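Local coordinates for protein beta-lactamase (Klebsiella pneumoniae, PDB 6KBY) that probably hydrolyses beta-lactam antibiotics to substituted beta-amino acids, as a class C serine beta-lactamase, and is captured here with adenosine monophosphate bound in its active site, at residues 238-241 and 242-246; 255-258 and 259-263; 358-361 and 362-366. All coordinates share one frame; numbering follows the deposited sequence.

Interaction 1: 238-241 and 242-246; sequences LRYV and QANMG
Tyr240 and Asn244 meet one turn apart on helix 234-244, where the amide nitrogen of Asn244 hangs over the middle of the tyrosine ring. Asn244 ND2 stands 3.7 Å above the Tyr240 ring plane, and the amide is turned almost perpendicular to the ring, the two planes 88° apart. The ring comes to lie beneath it because Tyr240 carries CG opposite its own backbone nitrogen (chi1 -175°), on the side of its carbonyl. Asn244 ND2 also donates to Tyr240 O at 2.9 Å, approaching from above the carbonyl plane. Asn244 N, at 2.9 Å from Tyr240 O, comes from the other face, so one oxygen near the end of the helix takes two N-H groups from a single residue. Asparagine suits this place because its short side chain folds back on the preceding turn while Asn244 OD1 accepts from His264 NE2 and, at 2.8 Å, from the water O, which in turn makes a weak bond to Tyr240 OH. The principal partner of that hydroxyl is Thr75 OG1, on the helix that begins beside the AMP-bound Ser71.

Away from the tyrosine, Val241 and Met245 run side by side. Met245 bends at its last torsion (chi3 -71°), which brings Met245 CE to 3.8 Å from Val241 CG1. Val241 meets Ile332 and Phe334, and Met245 meets Phe334, so apolar side chains suit this buried flank against the sheet. The closing bond, Met245 N to Val241 O, is weak at 3.1 Å. Gly246, lacking a side chain, readily takes a positive phi; Gly246 N reaches Ala243 O at 3.0 Å while Gln247 N bonds to Gln242 O, the pair of bonds that defines the Schellman motif, a classical helix C-terminal stop.

Interaction 2: 255-258 and 259-263; sequences KMQQ and ALTAT
From Ala259 to Ala262, four successive amides donate to the carbonyls four residues back in regular alpha-helical fashion, as in Thr261 N to Gln257 O at 3.0 Å with a nearly straight N-H...O angle of 173°. Gln257 and Thr261 also meet through their side chains. The glutamine doubles back at its second torsion (chi2 67°), carrying Gln257 NE2 to 3.3 Å from Thr261 OG1, while the same NE2 donates to Ala243 O on helix 234-244; a long polar side chain can make this bridge between helices. Thr261 OG1 also lies 3.2 Å from Gln257 O. On the buried side Leu260 CG lies 3.4 Å from Met256 O, and Leu260 CD1 is 4.3 Å from Met256 CG, a loose apolar contact. Both side chains rest on Leu188; Met256 also packs on Leu184, and Leu260 on Tyr240. Ala259, small enough for close approach, meets Tyr83 of helix 72-86, which Met256 also touches. The long Lys255 reaches from the exposed flank to Val86 O of that helix and to Gln258 OE1. Near the helix end Thr263 OG1 adds a second donor to Leu260 O, at 2.7 Å. This amphipathic helix is one of those packed beside the antiparallel sheet of the serine beta-lactamase fold.

Interaction 3: 358-361 and 362-366; sequences VAYK and ILSSL
Ser364 reaches back one turn to Tyr360, and its short side chain can be followed atom by atom. Ser364 CB already lies 3.2 Å from Tyr360 O. From there OG swings to the side of its own backbone nitrogen (chi1 -62°), which turns it back toward the preceding turn. At the tip Ser364 OG does two things: it donates to Tyr360 O at 2.8 Å, tilted 34° from the carbonyl plane, and it stands 3.7 Å above the plane of the Tyr360 ring, over its centre. Ser364 N reaches Tyr360 O at 2.9 Å from the opposite face of the carbonyl. Serine fits because a one-carbon arm is just long enough to fold onto the helix, and the flat tyrosine ring accommodates the hydroxyl at its face.

On the inward side Val358 and Ile362 lie alongside each other. Ile362 CG1 passes 3.3 Å from Val358 O, and Ile362 CD1 ends 3.7 Å from Val358 CG1. Both are beta-branched, compact and apolar, which suits packing on strand 340-346: Val358 meets Met344 and Ile362 meets Ile342, while Ile362 also touches Leu22 of helix 11-30.

Toward the end, Ser365 N makes a weak bond to Lys361 O, and the stronger hold is from its side chain: Ser365 OG donates to Ile362 O at 2.7 Å, on a lone pair in the carbonyl plane. This implies that hydroxyls of the helix itself add to the carbonyl pairing near its C-terminal end, while the apolar face packs on strand 340-346.

Interactions 1 and 2 lie on consecutive helices and touch, their centres about 11 Å apart: Ala243 CB packs against Leu260 CD1 at 3.7 Å. Interaction 3 is detached from both, its nearest atoms about 8 Å from interaction 1 and about 17 Å from interaction 2. Interaction 1 is buried between the sheet and the helices, whereas 2 and 3 are only partly buried. Interactions 1 and 3 both set a polar group over a tyrosine face, but an amide tied to a histidine and water serves inside, and a serine hydroxyl at the exposed surface. Interaction 2 packs mainly among helices, including that of interaction 1, whereas residues of 1 and 3 both touch strand 34-41.

Interaction 1: 238-241 and 242-246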
ATOM      1  N   LEU A 238      10.368  -0.280  -5.556  1.00  7.00           N
ATOM      2  CA  LEU A 238      11.538  -0.779  -4.845  1.00  7.25           C
ATOM      3  C   LEU A 238      12.292   0.364  -4.180  1.00  6.97           C
ATOM      4  O   LEU A 238      12.807   0.211  -3.066  1.00  7.63           O
ATOM      5  CB  LEU A 238      12.447  -1.582  -5.773  1.00  8.53           C
ATOM      6  CG  LEU A 238      13.494  -2.442  -5.053  1.00  8.97           C
ATOM      7  CD1 LEU A 238      12.829  -3.546  -4.235  1.00  9.86           C
ATOM      8  CD2 LEU A 238      14.489  -3.024  -6.043  1.00  9.46           C
ATOM      9  N   ARG A 239      12.358   1.523  -4.838  1.00  7.13           N
ATOM     10  CA  ARG A 239      12.947   2.695  -4.196  1.00  8.06           C
ATOM     11  C   ARG A 239      12.171   3.072  -2.936  1.00  7.44           C
ATOM     12  O   ARG A 239      12.761   3.387  -1.897  1.00  7.59           O
ATOM     13  CB  ARG A 239      12.989   3.862  -5.181  1.00  9.33           C
ATOM     14  CG  ARG A 239      13.657   5.092  -4.614  1.00 11.09           C
ATOM     15  CD  ARG A 239      13.852   6.208  -5.633  1.00 11.78           C
ATOM     16  NE  ARG A 239      14.319   7.407  -4.949  1.00 12.34           N
ATOM     17  CZ  ARG A 239      15.596   7.670  -4.692  1.00 12.22           C
ATOM     18  NH1 ARG A 239      16.547   6.828  -5.084  1.00 14.59           N
ATOM     19  NH2 ARG A 239      15.925   8.777  -4.040  1.00 16.20           N
ATOM     20  N   TYR A 240      10.840   3.017  -3.009  1.00  7.30           N
ATOM     21  CA  TYR A 240       9.991   3.291  -1.849  1.00  7.34           C
ATOM     22  C   TYR A 240      10.290   2.319  -0.718  1.00  7.07           C
ATOM     23  O   TYR A 240      10.353   2.714   0.455  1.00  7.43           O
ATOM     24  CB  TYR A 240       8.542   3.151  -2.295  1.00  7.69           C
ATOM     25  CG  TYR A 240       7.421   3.478  -1.335  1.00  7.73           C
ATOM     26  CD1 TYR A 240       7.320   4.721  -0.717  1.00  8.26           C
ATOM     27  CD2 TYR A 240       6.393   2.566  -1.144  1.00  7.89           C
ATOM     28  CE1 TYR A 240       6.239   5.030   0.095  1.00  9.06           C
ATOM     29  CE2 TYR A 240       5.316   2.862  -0.343  1.00  7.82           C
ATOM     30  CZ  TYR A 240       5.244   4.095   0.276  1.00  7.64           C
ATOM     31  OH  TYR A 240       4.159   4.423   1.060  1.00  8.93           O
ATOM     32  N   VAL A 241      10.476   1.042  -1.052  1.00  7.90           N
ATOM     33  CA  VAL A 241      10.825   0.046  -0.041  1.00  7.84           C
ATOM     34  C   VAL A 241      12.185   0.361   0.577  1.00  7.85           C
ATOM     35  O   VAL A 241      12.351   0.334   1.803  1.00  7.83           O
ATOM     36  CB  VAL A 241      10.768  -1.364  -0.657  1.00  9.01           C
ATOM     37  CG1 VAL A 241      11.416  -2.393   0.263  1.00 11.22           C
ATOM     38  CG2 VAL A 241       9.322  -1.743  -0.964  1.00  9.94           C
ATOM     39  N   GLN A 242      13.180   0.672  -0.261  1.00  7.89           N
ATOM     40  CA  GLN A 242      14.494   1.033   0.265  1.00  8.37           C
ATOM     41  C   GLN A 242      14.423   2.267   1.152  1.00  8.13           C
ATOM     42  O   GLN A 242      15.096   2.335   2.188  1.00  8.22           O
ATOM     43  CB  GLN A 242      15.483   1.255  -0.879  1.00  9.44           C
ATOM     44  CG  GLN A 242      15.870  -0.004  -1.617  1.00  9.89           C
ATOM     45  CD  GLN A 242      17.245   0.124  -2.227  1.00 11.72           C
ATOM     46  OE1 GLN A 242      17.417   0.777  -3.256  1.00 12.73           O
ATOM     47  NE2 GLN A 242      18.240  -0.468  -1.577  1.00 13.54           N
ATOM     48  N   ALA A 243      13.645   3.268   0.742  1.00  8.07           N
ATOM     49  CA  ALA A 243      13.496   4.469   1.560  1.00  8.73           C
ATOM     50  C   ALA A 243      12.872   4.132   2.910  1.00  7.68           C
ATOM     51  O   ALA A 243      13.262   4.684   3.951  1.00  8.30           O
ATOM     52  CB  ALA A 243      12.634   5.489   0.814  1.00  9.56           C
ATOM     53  N   ASN A 244      11.892   3.225   2.907  1.00  7.60           N
ATOM     54  CA  ASN A 244      11.283   2.736   4.136  1.00  7.98           C
ATOM     55  C   ASN A 244      12.258   1.955   5.009  1.00  8.14           C
ATOM     56  O   ASN A 244      11.980   1.773   6.199  1.00 10.25           O
ATOM     57  CB  ASN A 244      10.035   1.903   3.825  1.00  7.48           C
ATOM     58  CG  ASN A 244       8.785   2.756   3.732  1.00  7.35           C
ATOM     59  OD1 ASN A 244       8.229   3.160   4.755  1.00  7.86           O
ATOM     60  ND2 ASN A 244       8.346   3.058   2.507  1.00  7.42           N
ATOM     61  N   MET A 245      13.391   1.513   4.465  1.00  8.03           N
ATOM     62  CA  MET A 245      14.441   0.874   5.248  1.00  7.87           C
ATOM     63  C   MET A 245      15.643   1.782   5.461  1.00  8.84           C
ATOM     64  O   MET A 245      16.699   1.313   5.900  1.00 10.58           O
ATOM     65  CB  MET A 245      14.846  -0.457   4.615  1.00  8.13           C
ATOM     66  CG  MET A 245      13.694  -1.449   4.581  1.00  8.77           C
ATOM     67  SD  MET A 245      14.166  -3.138   4.154  1.00  8.22           S
ATOM     68  CE  MET A 245      14.552  -2.979   2.418  1.00 11.06           C
ATOM     69  N   GLY A 246      15.502   3.074   5.177  1.00  9.12           N
ATOM     70  CA  GLY A 246      16.558   4.028   5.453  1.00 10.43           C
ATOM     71  C   GLY A 246      17.802   3.845   4.621  1.00 10.43           C
ATOM     72  O   GLY A 246      18.882   4.283   5.028  1.00 12.44           O
TER
HETATM   73  O   HOH W   1       5.879   4.368   3.790  1.00  7.74           O

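Interaction 2: 255-258 and 259-263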
ATOM      1  N   LYS A 255      13.045  15.357   7.234  1.00 21.98           N
ATOM      2  CA  LYS A 255      11.646  15.192   7.610  1.00 19.67           C
ATOM      3  C   LYS A 255      11.005  14.033   6.862  1.00 15.73           C
ATOM      4  O   LYS A 255      10.185  13.301   7.426  1.00 14.53           O
ATOM      5  CB  LYS A 255      10.870  16.489   7.377  1.00 22.34           C
ATOM      6  CG  LYS A 255      11.051  17.516   8.485  1.00 24.12           C
ATOM      7  CD  LYS A 255      10.920  16.856   9.850  1.00 24.32           C
ATOM      8  CE  LYS A 255      10.826  17.876  10.971  1.00 25.56           C
ATOM      9  NZ  LYS A 255      10.594  17.204  12.282  1.00 27.98           N
ATOM     10  N   MET A 256      11.382  13.838   5.597  1.00 15.54           N
ATOM     11  CA  MET A 256      10.776  12.763   4.820  1.00 14.06           C
ATOM     12  C   MET A 256      11.164  11.392   5.362  1.00 13.29           C
ATOM     13  O   MET A 256      10.310  10.504   5.470  1.00 11.19           O
ATOM     14  CB  MET A 256      11.141  12.891   3.345  1.00 17.54           C
ATOM     15  CG  MET A 256      10.391  11.903   2.470  1.00 19.15           C
ATOM     16  SD  MET A 256       8.603  12.063   2.667  1.00 23.55           S
ATOM     17  CE  MET A 256       8.342  13.706   2.002  1.00 22.82           C
ATOM     18  N   GLN A 257      12.440  11.193   5.704  1.00 12.85           N
ATOM     19  CA  GLN A 257      12.829   9.914   6.285  1.00 11.84           C
ATOM     20  C   GLN A 257      12.104   9.674   7.600  1.00 10.25           C
ATOM     21  O   GLN A 257      11.632   8.562   7.864  1.00 10.03           O
ATOM     22  CB  GLN A 257      14.336   9.849   6.503  1.00 13.22           C
ATOM     23  CG  GLN A 257      14.777   8.512   7.061  1.00 12.54           C
ATOM     24  CD  GLN A 257      14.575   7.383   6.064  1.00 11.44           C
ATOM     25  OE1 GLN A 257      15.310   7.280   5.082  1.00 12.68           O
ATOM     26  NE2 GLN A 257      13.571   6.538   6.300  1.00 10.72           N
ATOM     27  N   GLN A 258      12.013  10.705   8.444  1.00 10.60           N
ATOM     28  CA  GLN A 258      11.271  10.573   9.691  1.00 10.10           C
ATOM     29  C   GLN A 258       9.829  10.182   9.416  1.00  9.22           C
ATOM     30  O   GLN A 258       9.264   9.332  10.114  1.00 10.15           O
ATOM     31  CB  GLN A 258      11.304  11.894  10.457  1.00 11.98           C
ATOM     32  CG  GLN A 258      12.673  12.349  10.901  1.00 18.68           C
ATOM     33  CD  GLN A 258      12.646  13.763  11.449  1.00 24.54           C
ATOM     34  OE1 GLN A 258      11.633  14.210  11.993  1.00 27.44           O
ATOM     35  NE2 GLN A 258      13.755  14.479  11.299  1.00 26.84           N
ATOM     36  N   ALA A 259       9.221  10.796   8.402  1.00  9.23           N
ATOM     37  CA  ALA A 259       7.830  10.509   8.072  1.00  9.12           C
ATOM     38  C   ALA A 259       7.660   9.061   7.637  1.00  8.55           C
ATOM     39  O   ALA A 259       6.738   8.370   8.090  1.00  8.08           O
ATOM     40  CB  ALA A 259       7.370  11.454   6.964  1.00 10.85           C
ATOM     41  N   LEU A 260       8.536   8.588   6.743  1.00  8.21           N
ATOM     42  CA  LEU A 260       8.472   7.202   6.284  1.00  7.61           C
ATOM     43  C   LEU A 260       8.575   6.240   7.456  1.00  7.23           C
ATOM     44  O   LEU A 260       7.741   5.340   7.625  1.00  7.56           O
ATOM     45  CB  LEU A 260       9.611   6.934   5.304  1.00  7.97           C
ATOM     46  CG  LEU A 260       9.480   7.580   3.926  1.00  8.53           C
ATOM     47  CD1 LEU A 260      10.860   7.672   3.283  1.00 10.68           C
ATOM     48  CD2 LEU A 260       8.515   6.779   3.054  1.00  9.91           C
ATOM     49  N   THR A 261       9.603   6.418   8.276  1.00  7.81           N
ATOM     50  CA  THR A 261       9.834   5.496   9.377  1.00  7.88           C
ATOM     51  C   THR A 261       8.666   5.503  10.348  1.00  7.10           C
ATOM     52  O   THR A 261       8.238   4.447  10.819  1.00  7.36           O
ATOM     53  CB  THR A 261      11.140   5.883  10.066  1.00  8.39           C
ATOM     54  OG1 THR A 261      12.212   5.701   9.133  1.00  9.79           O
ATOM     55  CG2 THR A 261      11.387   5.047  11.324  1.00 11.38           C
ATOM     56  N   ALA A 262       8.115   6.685  10.633  1.00  7.22           N
ATOM     57  CA  ALA A 262       7.046   6.782  11.619  1.00  7.78           C
ATOM     58  C   ALA A 262       5.767   6.086  11.176  1.00  6.55           C
ATOM     59  O   ALA A 262       4.939   5.754  12.033  1.00  6.97           O
ATOM     60  CB  ALA A 262       6.758   8.242  11.984  1.00  8.72           C
ATOM     61  N   THR A 263       5.574   5.852   9.872  1.00  6.43           N
ATOM     62  CA  THR A 263       4.391   5.093   9.465  1.00  6.97           C
ATOM     63  C   THR A 263       4.431   3.663   9.976  1.00  5.97           C
ATOM     64  O   THR A 263       3.388   2.995   9.974  1.00  6.67           O
ATOM     65  CB  THR A 263       4.173   5.049   7.946  1.00  6.38           C
ATOM     66  OG1 THR A 263       5.244   4.339   7.314  1.00  6.84           O
ATOM     67  CG2 THR A 263       4.013   6.435   7.338  1.00  7.84           C
TER

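Interaction 3: 358-361 and 362-366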
ATOM      1  N   VAL A 358       4.338 -16.749  -2.447  1.00  7.72           N
ATOM      2  CA  VAL A 358       5.479 -16.553  -3.337  1.00  8.06           C
ATOM      3  C   VAL A 358       6.495 -15.603  -2.711  1.00  7.54           C
ATOM      4  O   VAL A 358       7.702 -15.872  -2.710  1.00  7.55           O
ATOM      5  CB  VAL A 358       5.001 -16.078  -4.720  1.00  8.43           C
ATOM      6  CG1 VAL A 358       6.169 -15.587  -5.551  1.00  9.51           C
ATOM      7  CG2 VAL A 358       4.274 -17.207  -5.441  1.00  9.30           C
ATOM      8  N   ALA A 359       6.018 -14.490  -2.147  1.00  7.60           N
ATOM      9  CA  ALA A 359       6.927 -13.542  -1.512  1.00  7.49           C
ATOM     10  C   ALA A 359       7.676 -14.185  -0.349  1.00  7.69           C
ATOM     11  O   ALA A 359       8.878 -13.956  -0.166  1.00  7.71           O
ATOM     12  CB  ALA A 359       6.148 -12.322  -1.028  1.00  8.76           C
ATOM     13  N   TYR A 360       6.971 -14.968   0.467  1.00  7.99           N
ATOM     14  CA  TYR A 360       7.605 -15.646   1.590  1.00  8.06           C
ATOM     15  C   TYR A 360       8.700 -16.592   1.108  1.00  7.84           C
ATOM     16  O   TYR A 360       9.803 -16.618   1.668  1.00  8.02           O
ATOM     17  CB  TYR A 360       6.532 -16.395   2.385  1.00  8.46           C
ATOM     18  CG  TYR A 360       7.081 -17.205   3.533  1.00  9.87           C
ATOM     19  CD1 TYR A 360       7.348 -16.620   4.762  1.00 14.05           C
ATOM     20  CD2 TYR A 360       7.333 -18.558   3.388  1.00 11.96           C
ATOM     21  CE1 TYR A 360       7.857 -17.374   5.819  1.00 16.53           C
ATOM     22  CE2 TYR A 360       7.839 -19.311   4.427  1.00 18.47           C
ATOM     23  CZ  TYR A 360       8.097 -18.718   5.635  1.00 19.08           C
ATOM     24  OH  TYR A 360       8.602 -19.483   6.665  1.00 24.19           O
ATOM     25  N   LYS A 361       8.416 -17.369   0.060  1.00  7.49           N
ATOM     26  CA  LYS A 361       9.425 -18.281  -0.466  1.00  8.46           C
ATOM     27  C   LYS A 361      10.628 -17.522  -1.004  1.00  7.95           C
ATOM     28  O   LYS A 361      11.775 -17.935  -0.795  1.00  8.81           O
ATOM     29  CB  LYS A 361       8.812 -19.166  -1.543  1.00  8.74           C
ATOM     30  CG  LYS A 361       7.827 -20.184  -1.003  1.00  9.82           C
ATOM     31  CD  LYS A 361       7.144 -20.896  -2.153  1.00 11.28           C
ATOM     32  CE  LYS A 361       6.206 -21.989  -1.682  1.00 14.12           C
ATOM     33  NZ  LYS A 361       5.430 -22.553  -2.823  1.00 17.55           N
ATOM     34  N   ILE A 362      10.397 -16.419  -1.711  1.00  8.11           N
ATOM     35  CA  ILE A 362      11.511 -15.658  -2.265  1.00  8.12           C
ATOM     36  C   ILE A 362      12.368 -15.064  -1.153  1.00  7.18           C
ATOM     37  O   ILE A 362      13.592 -15.246  -1.130  1.00  8.31           O
ATOM     38  CB  ILE A 362      11.013 -14.589  -3.252  1.00  8.21           C
ATOM     39  CG1 ILE A 362      10.425 -15.258  -4.490  1.00  8.25           C
ATOM     40  CG2 ILE A 362      12.161 -13.663  -3.645  1.00  8.80           C
ATOM     41  CD1 ILE A 362       9.684 -14.309  -5.404  1.00  8.61           C
ATOM     42  N   LEU A 363      11.750 -14.342  -0.217  1.00  8.23           N
ATOM     43  CA  LEU A 363      12.563 -13.721   0.824  1.00  8.39           C
ATOM     44  C   LEU A 363      13.268 -14.770   1.681  1.00  9.14           C
ATOM     45  O   LEU A 363      14.421 -14.578   2.085  1.00  9.97           O
ATOM     46  CB  LEU A 363      11.733 -12.754   1.666  1.00  9.81           C
ATOM     47  CG  LEU A 363      11.218 -11.488   0.959  1.00 10.71           C
ATOM     48  CD1 LEU A 363      10.668 -10.497   1.973  1.00 11.99           C
ATOM     49  CD2 LEU A 363      12.280 -10.828   0.088  1.00 11.36           C
ATOM     50  N   SER A 364      12.614 -15.900   1.943  1.00  9.34           N
ATOM     51  CA  SER A 364      13.254 -16.933   2.750  1.00 11.43           C
ATOM     52  C   SER A 364      14.485 -17.520   2.069  1.00 10.48           C
ATOM     53  O   SER A 364      15.365 -18.054   2.757  1.00 12.38           O
ATOM     54  CB  SER A 364      12.245 -18.027   3.106  1.00 13.08           C
ATOM     55  OG  SER A 364      11.182 -17.500   3.886  1.00 13.60           O
ATOM     56  N   SER A 365      14.582 -17.424   0.741  1.00 10.07           N
ATOM     57  CA  SER A 365      15.717 -17.961   0.002  1.00 10.46           C
ATOM     58  C   SER A 365      16.958 -17.076   0.067  1.00 10.91           C
ATOM     59  O   SER A 365      18.027 -17.514  -0.379  1.00 12.27           O
ATOM     60  CB  SER A 365      15.331 -18.159  -1.469  1.00 10.56           C
ATOM     61  OG  SER A 365      15.373 -16.933  -2.191  1.00 10.37           O
ATOM     62  N   LEU A 366      16.860 -15.867   0.619  1.00 10.91           N
ATOM     63  CA  LEU A 366      17.891 -14.852   0.413  1.00 11.34           C
ATOM     64  C   LEU A 366      19.071 -14.921   1.380  1.00 12.36           C
ATOM     65  O   LEU A 366      20.046 -14.184   1.188  1.00 14.67           O
ATOM     66  CB  LEU A 366      17.280 -13.454   0.424  1.00 11.59           C
ATOM     67  CG  LEU A 366      16.269 -13.193  -0.689  1.00 10.49           C
ATOM     68  CD1 LEU A 366      15.794 -11.751  -0.607  1.00 11.85           C
ATOM     69  CD2 LEU A 366      16.868 -13.487  -2.055  1.00 10.72           C
TER